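Local coordinates for protein MmcR (Streptomyces lavendulae, PDB 3GWZ) that transfers the methyl group of S-adenosylmethionine to the 6-hydroxyl of demethylated mitomycins A and B, forming their quinone methoxy group, at residues V271-H276 with L304-L309. Residues are numbered along the deposited sequence; the frame is centred on the assembly and turned at random.
Sequences VYLIKH and LVIDNL. With SAH (S-adenosyl-L-homocysteine), chain G.
The imidazole ring of His276 has Ile306 O over one face, with Asp307 OD1, Asn308 OD1 and S-adenosyl-L-homocysteine (SAH) OXT at its edge; the ring of His279, the probable proton acceptor, meets it nearly parallel. His276 ND1 donates in the ring plane to Asp307 OD1 at 2.8 Å, but from above the carboxylate, whose plane is turned 68° from the ring. Asn308 N also donates to Asp307 OD1, and His276 NE2 is hydrogen-bonded to Glu190 OE2, which fixes the ring's rotation. His276 CE1 lies 3.3 Å from OD1 of substrate-binding Asn308, whose ND2 is held by Glu333. Parallel strands 271-275 and 302-308, joined through helix 283-296 as a beta-alpha-beta unit of the class I methyltransferase fold, pair through Leu304 N to Tyr272 O, Ile274 N to Leu304 O, Ile306 N to Ile274 O and His276 N to Ile306 O. Lys275, with CG anti to the backbone N (chi1 175°), passes CD over Ile306 CG2, then bends so that NZ donates to SAH OXT at 2.7 Å, bonding also to Glu190 OE1 and Ser187 OG; Lys275 O accepts from SAH N. On the other sheet face, the Ile274 and Val305 side chains lie side by side, CG2 methyls 3.7 Å apart.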
ATOM      1  N   VAL A 271      14.783 -36.027  -3.572  1.00 19.58           N
ATOM      2  CA  VAL A 271      15.619 -34.854  -3.798  1.00 16.40           C
ATOM      3  C   VAL A 271      15.710 -34.011  -2.532  1.00 15.56           C
ATOM      4  O   VAL A 271      14.700 -33.749  -1.863  1.00 17.57           O
ATOM      5  CB  VAL A 271      15.125 -34.022  -5.012  1.00 21.50           C
ATOM      6  CG1 VAL A 271      13.686 -33.558  -4.796  1.00 22.63           C
ATOM      7  CG2 VAL A 271      16.052 -32.828  -5.274  1.00 20.51           C
ATOM      8  N   TYR A 272      16.934 -33.626  -2.183  1.00 17.92           N
ATOM      9  CA  TYR A 272      17.158 -32.713  -1.074  1.00 14.48           C
ATOM     10  C   TYR A 272      17.592 -31.367  -1.632  1.00 15.39           C
ATOM     11  O   TYR A 272      18.347 -31.307  -2.605  1.00 15.25           O
ATOM     12  CB  TYR A 272      18.227 -33.270  -0.131  1.00 14.52           C
ATOM     13  CG  TYR A 272      17.751 -34.509   0.595  1.00 17.07           C
ATOM     14  CD1 TYR A 272      17.199 -34.418   1.863  1.00 17.33           C
ATOM     15  CD2 TYR A 272      17.816 -35.762  -0.010  1.00 20.56           C
ATOM     16  CE1 TYR A 272      16.731 -35.538   2.522  1.00 21.80           C
ATOM     17  CE2 TYR A 272      17.360 -36.897   0.646  1.00 17.89           C
ATOM     18  CZ  TYR A 272      16.817 -36.781   1.904  1.00 19.77           C
ATOM     19  OH  TYR A 272      16.360 -37.905   2.564  1.00 20.75           O
ATOM     20  N   LEU A 273      17.103 -30.291  -1.030  1.00 15.26           N
ATOM     21  CA  LEU A 273      17.465 -28.957  -1.485  1.00 15.93           C
ATOM     22  C   LEU A 273      18.044 -28.191  -0.308  1.00 15.21           C
ATOM     23  O   LEU A 273      17.567 -28.323   0.815  1.00 14.36           O
ATOM     24  CB  LEU A 273      16.250 -28.219  -2.046  1.00 14.44           C
ATOM     25  CG  LEU A 273      15.604 -28.783  -3.319  1.00 18.99           C
ATOM     26  CD1 LEU A 273      14.720 -29.959  -2.975  1.00 20.89           C
ATOM     27  CD2 LEU A 273      14.789 -27.712  -4.013  1.00 22.66           C
ATOM     28  N   ILE A 274      19.084 -27.406  -0.566  1.00 14.74           N
ATOM     29  CA  ILE A 274      19.712 -26.598   0.480  1.00 13.71           C
ATOM     30  C   ILE A 274      20.215 -25.297  -0.156  1.00 13.73           C
ATOM     31  O   ILE A 274      21.220 -25.275  -0.850  1.00 14.76           O
ATOM     32  CB  ILE A 274      20.817 -27.385   1.227  1.00 15.17           C
ATOM     33  CG1 ILE A 274      21.327 -26.607   2.445  1.00 11.78           C
ATOM     34  CG2 ILE A 274      21.972 -27.766   0.296  1.00 14.08           C
ATOM     35  CD1 ILE A 274      22.093 -27.492   3.444  1.00 13.65           C
ATOM     36  N   LYS A 275      19.470 -24.221   0.057  1.00 15.77           N
ATOM     37  CA  LYS A 275      19.697 -22.972  -0.666  1.00 12.78           C
ATOM     38  C   LYS A 275      20.091 -21.875   0.306  1.00 13.24           C
ATOM     39  O   LYS A 275      19.361 -21.615   1.261  1.00 12.47           O
ATOM     40  CB  LYS A 275      18.416 -22.562  -1.415  1.00 11.65           C
ATOM     41  CG  LYS A 275      18.500 -21.212  -2.113  1.00 14.75           C
ATOM     42  CD  LYS A 275      17.376 -21.014  -3.138  1.00 14.34           C
ATOM     43  CE  LYS A 275      16.047 -20.609  -2.491  1.00 14.87           C
ATOM     44  NZ  LYS A 275      16.060 -19.217  -1.941  1.00 15.42           N
ATOM     45  N   HIS A 276      21.243 -21.250   0.053  1.00 11.73           N
ATOM     46  CA  HIS A 276      21.760 -20.156   0.866  1.00 13.04           C
ATOM     47  C   HIS A 276      21.861 -20.550   2.335  1.00 16.92           C
ATOM     48  O   HIS A 276      21.589 -19.747   3.237  1.00 14.38           O
ATOM     49  CB  HIS A 276      20.906 -18.892   0.691  1.00 15.19           C
ATOM     50  CG  HIS A 276      20.960 -18.321  -0.691  1.00 13.07           C
ATOM     51  ND1 HIS A 276      22.132 -18.238  -1.415  1.00 17.82           N
ATOM     52  CD2 HIS A 276      19.991 -17.803  -1.482  1.00 14.11           C
ATOM     53  CE1 HIS A 276      21.881 -17.695  -2.593  1.00 15.15           C
ATOM     54  NE2 HIS A 276      20.589 -17.420  -2.658  1.00 17.07           N
ATOM     55  N   LEU A 304      20.599 -30.915  -4.211  1.00 12.64           N
ATOM     56  CA  LEU A 304      20.853 -29.661  -4.907  1.00 17.06           C
ATOM     57  C   LEU A 304      21.365 -28.614  -3.927  1.00 18.61           C
ATOM     58  O   LEU A 304      20.603 -28.068  -3.134  1.00 13.60           O
ATOM     59  CB  LEU A 304      19.586 -29.127  -5.581  1.00 13.76           C
ATOM     60  CG  LEU A 304      18.821 -30.090  -6.492  1.00 18.73           C
ATOM     61  CD1 LEU A 304      17.660 -29.356  -7.162  1.00 19.38           C
ATOM     62  CD2 LEU A 304      19.751 -30.709  -7.532  1.00 18.20           C
ATOM     63  N   VAL A 305      22.660 -28.339  -3.982  1.00 15.35           N
ATOM     64  CA  VAL A 305      23.197 -27.223  -3.243  1.00 12.51           C
ATOM     65  C   VAL A 305      22.980 -25.981  -4.104  1.00 16.65           C
ATOM     66  O   VAL A 305      23.502 -25.878  -5.205  1.00 13.50           O
ATOM     67  CB  VAL A 305      24.691 -27.416  -2.914  1.00 14.29           C
ATOM     68  CG1 VAL A 305      25.271 -26.110  -2.373  1.00 16.56           C
ATOM     69  CG2 VAL A 305      24.855 -28.526  -1.890  1.00 17.17           C
ATOM     70  N   ILE A 306      22.170 -25.053  -3.610  1.00 14.64           N
ATOM     71  CA  ILE A 306      21.828 -23.866  -4.379  1.00 13.28           C
ATOM     72  C   ILE A 306      22.425 -22.650  -3.688  1.00 15.97           C
ATOM     73  O   ILE A 306      21.971 -22.244  -2.622  1.00 14.98           O
ATOM     74  CB  ILE A 306      20.301 -23.737  -4.527  1.00 11.38           C
ATOM     75  CG1 ILE A 306      19.747 -25.022  -5.162  1.00 16.03           C
ATOM     76  CG2 ILE A 306      19.935 -22.511  -5.360  1.00 11.90           C
ATOM     77  CD1 ILE A 306      18.234 -25.148  -5.104  1.00 15.98           C
ATOM     78  N   ASP A 307      23.474 -22.089  -4.267  1.00 16.15           N
ATOM     79  CA  ASP A 307      24.153 -21.000  -3.571  1.00 16.35           C
ATOM     80  C   ASP A 307      24.915 -20.092  -4.521  1.00 20.19           C
ATOM     81  O   ASP A 307      24.950 -20.321  -5.735  1.00 16.78           O
ATOM     82  CB  ASP A 307      25.069 -21.546  -2.462  1.00 14.92           C
ATOM     83  CG  ASP A 307      24.838 -20.855  -1.116  1.00 21.22           C
ATOM     84  OD1 ASP A 307      24.586 -19.629  -1.113  1.00 22.11           O
ATOM     85  OD2 ASP A 307      24.906 -21.532  -0.060  1.00 18.63           O
ATOM     86  N   ASN A 308      25.486 -19.034  -3.959  1.00 16.31           N
ATOM     87  CA  ASN A 308      26.300 -18.111  -4.721  1.00 18.51           C
ATOM     88  C   ASN A 308      27.655 -18.772  -4.938  1.00 20.41           C
ATOM     89  O   ASN A 308      28.302 -19.180  -3.979  1.00 28.21           O
ATOM     90  CB  ASN A 308      26.439 -16.790  -3.955  1.00 17.18           C
ATOM     91  CG  ASN A 308      25.086 -16.192  -3.568  1.00 16.51           C
ATOM     92  OD1 ASN A 308      24.156 -16.174  -4.370  1.00 18.78           O
ATOM     93  ND2 ASN A 308      24.973 -15.708  -2.334  1.00 13.62           N
ATOM     94  N   LEU A 309      28.072 -18.916  -6.188  1.00 16.57           N
ATOM     95  CA  LEU A 309      29.379 -19.505  -6.456  1.00 20.76           C
ATOM     96  C   LEU A 309      30.381 -18.455  -6.904  1.00 21.64           C
ATOM     97  O   LEU A 309      30.080 -17.623  -7.754  1.00 22.56           O
ATOM     98  CB  LEU A 309      29.292 -20.628  -7.495  1.00 21.93           C
ATOM     99  CG  LEU A 309      29.219 -22.040  -6.898  1.00 26.29           C
ATOM    100  CD1 LEU A 309      28.052 -22.145  -5.947  1.00 26.02           C
ATOM    101  CD2 LEU A 309      29.115 -23.089  -7.985  1.00 31.09           C
TER
HETATM  102  N   SAH G 352      16.729 -21.523   2.350  1.00 12.43           N
HETATM  103  CA  SAH G 352      16.115 -20.192   2.681  1.00 10.20           C
HETATM  104  CB  SAH G 352      16.748 -19.500   3.905  1.00 11.62           C
HETATM  105  CG  SAH G 352      18.258 -19.206   3.824  1.00 16.88           C
HETATM  106  SD  SAH G 352      18.830 -18.288   5.249  1.00  7.27           S
HETATM  107  C   SAH G 352      16.218 -19.287   1.486  1.00 18.92           C
HETATM  108  O   SAH G 352      15.516 -18.273   1.425  1.00 17.14           O
HETATM  109  OXT SAH G 352      16.989 -19.548   0.552  1.00 16.00           O
HETATM  110  C5' SAH G 352      19.489 -19.626   6.224  1.00 12.17           C
HETATM  111  C4' SAH G 352      18.429 -20.368   7.063  1.00 12.98           C
HETATM  112  O4' SAH G 352      18.998 -21.402   7.900  1.00 12.80           O
HETATM  113  C3' SAH G 352      17.585 -19.508   8.011  1.00 12.81           C
HETATM  114  O3' SAH G 352      16.220 -19.527   7.566  1.00 13.26           O
HETATM  115  C2' SAH G 352      17.689 -20.171   9.387  1.00 11.76           C
HETATM  116  O2' SAH G 352      16.439 -20.260  10.083  1.00 12.62           O
HETATM  117  C1' SAH G 352      18.129 -21.573   9.039  1.00 12.81           C
HETATM  118  N9  SAH G 352      18.910 -22.261  10.091  1.00 13.86           N
HETATM  119  C8  SAH G 352      19.990 -21.770  10.741  1.00 13.93           C
HETATM  120  N7  SAH G 352      20.477 -22.688  11.615  1.00 14.01           N
HETATM  121  C5  SAH G 352      19.699 -23.792  11.507  1.00 15.60           C
HETATM  122  C6  SAH G 352      19.664 -25.130  12.128  1.00 17.12           C
HETATM  123  N6  SAH G 352      20.596 -25.443  13.060  1.00 11.24           N
HETATM  124  N1  SAH G 352      18.685 -25.994  11.744  1.00 13.76           N
HETATM  125  C2  SAH G 352      17.772 -25.659  10.820  1.00 16.26           C
HETATM  126  N3  SAH G 352      17.747 -24.456  10.208  1.00 15.46           N
HETATM  127  C4  SAH G 352      18.669 -23.506  10.506  1.00 13.53           C
HETATM  128  O   HOH W   1      23.319 -23.734   0.515  1.00 14.09           O